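Local coordinates for protein restriction endonuclease (Mycobacterium sp., PDB 4F0Q) that probably cleaves DNA that carries methylated cytosine, acting as a tetrameric, modification-dependent restriction endonuclease with a magnesium-binding nuclease domain, at residues A14-G26 / E215-R227. Residues are numbered along the deposited sequence; the frame is centred on the assembly and turned at random.
Sequences AEVANKPRLVFVG and EIDGVDFRWIDDR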
ATOM      1  N   ALA A  14       1.174  48.204 -27.141  1.00 40.12           N
ATOM      2  CA  ALA A  14      -0.238  47.984 -26.851  1.00 37.85           C
ATOM      3  C   ALA A  14      -0.814  46.865 -27.716  1.00 38.63           C
ATOM      4  O   ALA A  14      -1.746  46.171 -27.309  1.00 34.31           O
ATOM      5  CB  ALA A  14      -1.027  49.270 -27.051  1.00 33.32           C
ATOM      6  N   GLU A  15      -0.250  46.693 -28.908  1.00 40.85           N
ATOM      7  CA  GLU A  15      -0.710  45.660 -29.829  1.00 37.27           C
ATOM      8  C   GLU A  15      -0.264  44.282 -29.361  1.00 34.70           C
ATOM      9  O   GLU A  15      -1.033  43.322 -29.408  1.00 36.38           O
ATOM     10  CB  GLU A  15      -0.191  45.928 -31.244  1.00 36.87           C
ATOM     11  CG  GLU A  15      -0.801  45.032 -32.308  1.00 38.66           C
ATOM     12  CD  GLU A  15      -2.280  45.299 -32.522  1.00 43.02           C
ATOM     13  OE1 GLU A  15      -2.749  46.400 -32.161  1.00 37.55           O
ATOM     14  OE2 GLU A  15      -2.975  44.406 -33.052  1.00 50.23           O
ATOM     15  N   VAL A  16       0.984  44.192 -28.914  1.00 39.51           N
ATOM     16  CA  VAL A  16       1.512  42.950 -28.365  1.00 35.32           C
ATOM     17  C   VAL A  16       0.775  42.589 -27.079  1.00 32.22           C
ATOM     18  O   VAL A  16       0.467  41.422 -26.832  1.00 33.01           O
ATOM     19  CB  VAL A  16       3.022  43.062 -28.073  1.00 32.50           C
ATOM     20  CG1 VAL A  16       3.529  41.803 -27.389  1.00 30.83           C
ATOM     21  CG2 VAL A  16       3.794  43.321 -29.356  1.00 32.83           C
ATOM     22  N   ALA A  17       0.480  43.603 -26.271  1.00 33.47           N
ATOM     23  CA  ALA A  17      -0.193  43.396 -24.992  1.00 28.32           C
ATOM     24  C   ALA A  17      -1.624  42.882 -25.144  1.00 30.14           C
ATOM     25  O   ALA A  17      -2.146  42.211 -24.255  1.00 27.87           O
ATOM     26  CB  ALA A  17      -0.177  44.680 -24.175  1.00 29.23           C
ATOM     27  N   ASN A  18      -2.251  43.195 -26.274  1.00 33.53           N
ATOM     28  CA  ASN A  18      -3.658  42.862 -26.477  1.00 30.40           C
ATOM     29  C   ASN A  18      -3.866  41.627 -27.352  1.00 29.45           C
ATOM     30  O   ASN A  18      -4.999  41.271 -27.675  1.00 28.47           O
ATOM     31  CB  ASN A  18      -4.407  44.061 -27.062  1.00 33.18           C
ATOM     32  CG  ASN A  18      -5.887  44.042 -26.730  1.00 38.79           C
ATOM     33  OD1 ASN A  18      -6.304  44.529 -25.678  1.00 33.34           O
ATOM     34  ND2 ASN A  18      -6.689  43.479 -27.626  1.00 38.05           N
ATOM     35  N   LYS A  19      -2.770  40.976 -27.728  1.00 29.20           N
ATOM     36  CA  LYS A  19      -2.841  39.787 -28.568  1.00 27.91           C
ATOM     37  C   LYS A  19      -2.199  38.582 -27.886  1.00 27.59           C
ATOM     38  O   LYS A  19      -1.007  38.601 -27.580  1.00 28.51           O
ATOM     39  CB  LYS A  19      -2.170  40.041 -29.918  1.00 31.63           C
ATOM     40  CG  LYS A  19      -2.340  38.907 -30.914  1.00 33.71           C
ATOM     41  CD  LYS A  19      -3.802  38.719 -31.278  1.00 34.96           C
ATOM     42  CE  LYS A  19      -3.991  37.557 -32.237  1.00 39.89           C
ATOM     43  NZ  LYS A  19      -5.425  37.361 -32.591  1.00 48.29           N
ATOM     44  N   PRO A  20      -2.994  37.528 -27.647  1.00 25.64           N
ATOM     45  CA  PRO A  20      -2.516  36.314 -26.978  1.00 25.97           C
ATOM     46  C   PRO A  20      -1.605  35.484 -27.877  1.00 25.80           C
ATOM     47  O   PRO A  20      -1.917  35.289 -29.051  1.00 30.41           O
ATOM     48  CB  PRO A  20      -3.809  35.531 -26.697  1.00 22.86           C
ATOM     49  CG  PRO A  20      -4.928  36.506 -26.906  1.00 22.19           C
ATOM     50  CD  PRO A  20      -4.434  37.459 -27.939  1.00 24.53           C
ATOM     51  N   ARG A  21      -0.492  35.007 -27.328  1.00 22.60           N
ATOM     52  CA  ARG A  21       0.380  34.090 -28.055  1.00 24.28           C
ATOM     53  C   ARG A  21       0.619  32.811 -27.252  1.00 22.51           C
ATOM     54  O   ARG A  21       1.537  32.724 -26.435  1.00 22.76           O
ATOM     55  CB  ARG A  21       1.696  34.768 -28.459  1.00 25.76           C
ATOM     56  CG  ARG A  21       2.404  35.524 -27.349  1.00 23.68           C
ATOM     57  CD  ARG A  21       3.678  36.172 -27.866  1.00 21.63           C
ATOM     58  NE  ARG A  21       4.638  36.417 -26.795  1.00 20.79           N
ATOM     59  CZ  ARG A  21       4.632  37.492 -26.015  1.00 19.53           C
ATOM     60  NH1 ARG A  21       3.711  38.431 -26.181  1.00 19.02           N
ATOM     61  NH2 ARG A  21       5.548  37.625 -25.067  1.00 23.36           N
ATOM     62  N   LEU A  22      -0.228  31.817 -27.497  1.00 22.01           N
ATOM     63  CA  LEU A  22      -0.232  30.590 -26.712  1.00 21.13           C
ATOM     64  C   LEU A  22       0.827  29.597 -27.172  1.00 20.55           C
ATOM     65  O   LEU A  22       0.856  29.201 -28.337  1.00 21.93           O
ATOM     66  CB  LEU A  22      -1.610  29.929 -26.780  1.00 18.95           C
ATOM     67  CG  LEU A  22      -2.815  30.812 -26.454  1.00 21.91           C
ATOM     68  CD1 LEU A  22      -4.104  30.015 -26.575  1.00 15.76           C
ATOM     69  CD2 LEU A  22      -2.682  31.416 -25.067  1.00 17.01           C
ATOM     70  N   VAL A  23       1.694  29.195 -26.250  1.00 21.52           N
ATOM     71  CA  VAL A  23       2.641  28.121 -26.519  1.00 15.84           C
ATOM     72  C   VAL A  23       2.192  26.863 -25.779  1.00 16.94           C
ATOM     73  O   VAL A  23       1.893  26.906 -24.588  1.00 16.90           O
ATOM     74  CB  VAL A  23       4.088  28.509 -26.132  1.00 15.57           C
ATOM     75  CG1 VAL A  23       4.154  28.998 -24.696  1.00 16.68           C
ATOM     76  CG2 VAL A  23       5.035  27.336 -26.352  1.00 14.97           C
ATOM     77  N   PHE A  24       2.124  25.748 -26.498  1.00 19.76           N
ATOM     78  CA  PHE A  24       1.627  24.507 -25.919  1.00 17.99           C
ATOM     79  C   PHE A  24       2.758  23.552 -25.565  1.00 15.31           C
ATOM     80  O   PHE A  24       3.858  23.650 -26.105  1.00 19.18           O
ATOM     81  CB  PHE A  24       0.637  23.830 -26.870  1.00 17.20           C
ATOM     82  CG  PHE A  24      -0.579  24.658 -27.163  1.00 17.85           C
ATOM     83  CD1 PHE A  24      -1.697  24.582 -26.348  1.00 17.70           C
ATOM     84  CD2 PHE A  24      -0.604  25.517 -28.250  1.00 17.07           C
ATOM     85  CE1 PHE A  24      -2.818  25.344 -26.613  1.00 18.50           C
ATOM     86  CE2 PHE A  24      -1.722  26.282 -28.520  1.00 17.17           C
ATOM     87  CZ  PHE A  24      -2.831  26.195 -27.701  1.00 19.74           C
ATOM     88  N   VAL A  25       2.483  22.631 -24.647  1.00 17.65           N
ATOM     89  CA  VAL A  25       3.477  21.650 -24.233  1.00 18.71           C
ATOM     90  C   VAL A  25       3.821  20.717 -25.388  1.00 17.51           C
ATOM     91  O   VAL A  25       2.966  19.981 -25.880  1.00 20.35           O
ATOM     92  CB  VAL A  25       2.989  20.819 -23.033  1.00 14.09           C
ATOM     93  CG1 VAL A  25       4.035  19.786 -22.647  1.00 16.75           C
ATOM     94  CG2 VAL A  25       2.671  21.726 -21.856  1.00 13.39           C
ATOM     95  N   GLY A  26       5.076  20.760 -25.821  1.00 16.26           N
ATOM     96  CA  GLY A  26       5.529  19.935 -26.925  1.00 16.40           C
ATOM     97  C   GLY A  26       5.803  20.746 -28.176  1.00 18.29           C
ATOM     98  O   GLY A  26       6.271  20.208 -29.180  1.00 18.58           O
ATOM     99  N   GLU A 215      -7.665  25.301 -19.462  1.00 16.10           N
ATOM    100  CA  GLU A 215      -8.436  25.272 -20.702  1.00 15.77           C
ATOM    101  C   GLU A 215      -7.569  24.994 -21.928  1.00 17.09           C
ATOM    102  O   GLU A 215      -8.077  24.619 -22.985  1.00 19.09           O
ATOM    103  CB  GLU A 215      -9.207  26.581 -20.887  1.00 19.16           C
ATOM    104  CG  GLU A 215     -10.334  26.778 -19.889  1.00 23.43           C
ATOM    105  CD  GLU A 215     -11.117  28.050 -20.139  1.00 26.76           C
ATOM    106  OE1 GLU A 215     -10.720  28.829 -21.030  1.00 27.24           O
ATOM    107  OE2 GLU A 215     -12.131  28.271 -19.444  1.00 36.35           O
ATOM    108  N   ILE A 216      -6.263  25.189 -21.784  1.00 20.74           N
ATOM    109  CA  ILE A 216      -5.316  24.872 -22.847  1.00 17.23           C
ATOM    110  C   ILE A 216      -4.146  24.074 -22.279  1.00 16.52           C
ATOM    111  O   ILE A 216      -3.854  24.160 -21.089  1.00 15.50           O
ATOM    112  CB  ILE A 216      -4.774  26.145 -23.528  1.00 17.01           C
ATOM    113  CG1 ILE A 216      -4.077  27.042 -22.503  1.00 15.72           C
ATOM    114  CG2 ILE A 216      -5.894  26.900 -24.221  1.00 19.12           C
ATOM    115  CD1 ILE A 216      -3.446  28.277 -23.103  1.00 17.89           C
ATOM    116  N   ASP A 217      -3.485  23.293 -23.125  1.00 15.52           N
ATOM    117  CA  ASP A 217      -2.305  22.553 -22.692  1.00 14.29           C
ATOM    118  C   ASP A 217      -1.050  23.378 -22.952  1.00 18.01           C
ATOM    119  O   ASP A 217      -0.216  23.018 -23.779  1.00 21.02           O
ATOM    120  CB  ASP A 217      -2.211  21.201 -23.400  1.00 15.29           C
ATOM    121  CG  ASP A 217      -1.124  20.315 -22.818  1.00 15.82           C
ATOM    122  OD1 ASP A 217      -0.872  20.406 -21.599  1.00 14.48           O
ATOM    123  OD2 ASP A 217      -0.515  19.533 -23.579  1.00 16.98           O
ATOM    124  N   GLY A 218      -0.927  24.492 -22.237  1.00 14.47           N
ATOM    125  CA  GLY A 218       0.201  25.386 -22.401  1.00 17.43           C
ATOM    126  C   GLY A 218      -0.011  26.697 -21.672  1.00 19.03           C
ATOM    127  O   GLY A 218      -0.848  26.785 -20.774  1.00 19.99           O
ATOM    128  N   VAL A 219       0.748  27.721 -22.053  1.00 15.77           N
ATOM    129  CA  VAL A 219       0.649  29.021 -21.397  1.00 19.41           C
ATOM    130  C   VAL A 219       0.593  30.180 -22.390  1.00 20.12           C
ATOM    131  O   VAL A 219       0.977  30.045 -23.553  1.00 19.02           O
ATOM    132  CB  VAL A 219       1.829  29.266 -20.427  1.00 18.35           C
ATOM    133  CG1 VAL A 219       1.796  28.273 -19.271  1.00 16.43           C
ATOM    134  CG2 VAL A 219       3.153  29.193 -21.168  1.00 20.63           C
ATOM    135  N   ASP A 220       0.099  31.318 -21.911  1.00 19.02           N
ATOM    136  CA  ASP A 220       0.117  32.556 -22.675  1.00 18.23           C
ATOM    137  C   ASP A 220       1.362  33.326 -22.257  1.00 21.01           C
ATOM    138  O   ASP A 220       1.581  33.560 -21.070  1.00 19.39           O
ATOM    139  CB  ASP A 220      -1.137  33.381 -22.379  1.00 21.18           C
ATOM    140  CG  ASP A 220      -1.363  34.496 -23.387  1.00 18.32           C
ATOM    141  OD1 ASP A 220      -0.382  34.969 -23.999  1.00 20.86           O
ATOM    142  OD2 ASP A 220      -2.529  34.904 -23.566  1.00 16.65           O
ATOM    143  N   PHE A 221       2.179  33.717 -23.231  1.00 20.77           N
ATOM    144  CA  PHE A 221       3.434  34.396 -22.929  1.00 21.69           C
ATOM    145  C   PHE A 221       3.245  35.840 -22.474  1.00 20.05           C
ATOM    146  O   PHE A 221       4.207  36.508 -22.097  1.00 24.20           O
ATOM    147  CB  PHE A 221       4.399  34.326 -24.113  1.00 22.51           C
ATOM    148  CG  PHE A 221       5.585  33.442 -23.867  1.00 24.58           C
ATOM    149  CD1 PHE A 221       6.643  33.882 -23.088  1.00 23.47           C
ATOM    150  CD2 PHE A 221       5.642  32.169 -24.407  1.00 24.64           C
ATOM    151  CE1 PHE A 221       7.735  33.068 -22.854  1.00 29.76           C
ATOM    152  CE2 PHE A 221       6.732  31.351 -24.179  1.00 23.54           C
ATOM    153  CZ  PHE A 221       7.779  31.800 -23.401  1.00 27.22           C
ATOM    154  N   ARG A 222       2.004  36.318 -22.506  1.00 22.69           N
ATOM    155  CA  ARG A 222       1.689  37.639 -21.977  1.00 20.96           C
ATOM    156  C   ARG A 222       1.812  37.643 -20.455  1.00 21.04           C
ATOM    157  O   ARG A 222       1.934  38.698 -19.834  1.00 23.07           O
ATOM    158  CB  ARG A 222       0.290  38.081 -22.410  1.00 20.91           C
ATOM    159  CG  ARG A 222       0.164  38.326 -23.905  1.00 21.08           C
ATOM    160  CD  ARG A 222      -1.159  38.984 -24.254  1.00 22.41           C
ATOM    161  NE  ARG A 222      -2.299  38.132 -23.931  1.00 20.62           N
ATOM    162  CZ  ARG A 222      -3.566  38.469 -24.146  1.00 20.65           C
ATOM    163  NH1 ARG A 222      -3.859  39.645 -24.684  1.00 21.23           N
ATOM    164  NH2 ARG A 222      -4.541  37.632 -23.821  1.00 22.13           N
ATOM    165  N   TRP A 223       1.775  36.450 -19.869  1.00 17.89           N
ATOM    166  CA  TRP A 223       2.045  36.258 -18.450  1.00 17.22           C
ATOM    167  C   TRP A 223       3.449  36.767 -18.139  1.00 19.30           C
ATOM    168  O   TRP A 223       3.657  37.546 -17.202  1.00 20.95           O
ATOM    169  CB  TRP A 223       1.941  34.767 -18.115  1.00 19.98           C
ATOM    170  CG  TRP A 223       2.166  34.414 -16.674  1.00 19.71           C
ATOM    171  CD1 TRP A 223       2.104  35.253 -15.599  1.00 21.71           C
ATOM    172  CD2 TRP A 223       2.491  33.118 -16.154  1.00 18.24           C
ATOM    173  NE1 TRP A 223       2.369  34.558 -14.442  1.00 17.79           N
ATOM    174  CE2 TRP A 223       2.611  33.247 -14.757  1.00 18.47           C
ATOM    175  CE3 TRP A 223       2.692  31.863 -16.736  1.00 16.28           C
ATOM    176  CZ2 TRP A 223       2.920  32.168 -13.933  1.00 17.02           C
ATOM    177  CZ3 TRP A 223       3.001  30.793 -15.916  1.00 14.17           C
ATOM    178  CH2 TRP A 223       3.112  30.952 -14.530  1.00 15.94           C
ATOM    179  N   ILE A 224       4.407  36.323 -18.945  1.00 21.43           N
ATOM    180  CA  ILE A 224       5.797  36.733 -18.796  1.00 25.65           C
ATOM    181  C   ILE A 224       5.965  38.213 -19.125  1.00 22.63           C
ATOM    182  O   ILE A 224       6.739  38.913 -18.473  1.00 23.52           O
ATOM    183  CB  ILE A 224       6.731  35.877 -19.675  1.00 25.10           C
ATOM    184  CG1 ILE A 224       6.599  34.403 -19.294  1.00 29.38           C
ATOM    185  CG2 ILE A 224       8.175  36.323 -19.528  1.00 18.95           C
ATOM    186  CD1 ILE A 224       6.845  34.138 -17.823  1.00 26.73           C
ATOM    187  N   ASP A 225       5.227  38.683 -20.128  1.00 24.16           N
ATOM    188  CA  ASP A 225       5.231  40.098 -20.487  1.00 18.94           C
ATOM    189  C   ASP A 225       4.849  40.946 -19.282  1.00 18.41           C
ATOM    190  O   ASP A 225       5.488  41.956 -18.995  1.00 21.70           O
ATOM    191  CB  ASP A 225       4.256  40.376 -21.631  1.00 22.41           C
ATOM    192  CG  ASP A 225       4.645  39.676 -22.917  1.00 22.38           C
ATOM    193  OD1 ASP A 225       5.760  39.118 -22.983  1.00 19.16           O
ATOM    194  OD2 ASP A 225       3.835  39.694 -23.869  1.00 22.19           O
ATOM    195  N   ASP A 226       3.804  40.521 -18.580  1.00 22.10           N
ATOM    196  CA  ASP A 226       3.352  41.214 -17.381  1.00 20.77           C
ATOM    197  C   ASP A 226       4.381  41.107 -16.263  1.00 20.71           C
ATOM    198  O   ASP A 226       4.661  42.089 -15.578  1.00 23.20           O
ATOM    199  CB  ASP A 226       2.004  40.665 -16.913  1.00 19.54           C
ATOM    200  CG  ASP A 226       0.903  40.887 -17.927  1.00 18.81           C
ATOM    201  OD1 ASP A 226       1.041  41.804 -18.762  1.00 21.72           O
ATOM    202  OD2 ASP A 226      -0.101  40.146 -17.888  1.00 23.38           O
ATOM    203  N   ARG A 227       4.943  39.914 -16.077  1.00 21.13           N
ATOM    204  CA  ARG A 227       5.975  39.728 -15.060  1.00 15.87           C
ATOM    205  C   ARG A 227       7.249  40.517 -15.375  1.00 21.68           C
ATOM    206  O   ARG A 227       7.964  40.942 -14.467  1.00 16.07           O
ATOM    207  CB  ARG A 227       6.293  38.244 -14.858  1.00 14.92           C
ATOM    208  CG  ARG A 227       5.217  37.481 -14.103  1.00 16.35           C
ATOM    209  CD  ARG A 227       5.738  36.148 -13.584  1.00 16.98           C
ATOM    210  NE  ARG A 227       6.895  36.316 -12.708  1.00 13.78           N
ATOM    211  CZ  ARG A 227       6.816  36.545 -11.400  1.00 11.64           C
ATOM    212  NH1 ARG A 227       5.633  36.632 -10.809  1.00 14.85           N
ATOM    213  NH2 ARG A 227       7.922  36.687 -10.682  1.00 14.16           N
TER
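Arg21 reaches across to helix 222-227 and grips the Asp225 carboxylate end-on, NH1 to OD2 and NH2 to OD1, both at 2.6 Å. The two flat groups are turned 30° from each other, and OD1 is met on its syn side. The Arg21 chain runs extended from CG to NE past Phe221, crossing its side chain at about a right angle, with Phe221 CB 3.4 Å from NE; that nitrogen donates to Leu51 O, which helps fix the guanidinium's rotation. On the same buried side, Val23 sets CG1 3.5 Å from Phe221 CD2 and also against Val219.

Behind these side chains, strands 22-24 and 218-220 form a short antiparallel ladder. Val23 and Val219 are its hydrogen-bonded pair, N to O at 2.9 Å each way, and Val25 N continues the ladder to Asp217 O. At Gly218 the strands draw close: Gly218 CA lies 3.2 Å from Val23 O.

The partly exposed face is looser. Leu22 and Ile216 meet only through methyls, CD2 to CD1 at 3.8 Å, and the Phe24 ring brings CE1 to Ile216 CB.

Farther along, Asp220 caps Arg222 N through OD1 and holds the Arg222 side chain by a longer salt bridge. With its chain bent at chi3 (-63°), Arg222 lays one guanidinium face against Pro20 CG while NH1 donates to Ala17 O; Asn18 and Lys19 form the solvent edge.

This small two-stranded sheet, from parts of the chain far apart in sequence, ties helix 6-17 to helix 222-227 of the PUA-clan N-terminal family region. Leu125 of the second subunit packs on Phe24 and Ile216, while helix 48-52 and strands 156-166 and 175-193 pack against the Val23, Val219 and Phe221 side.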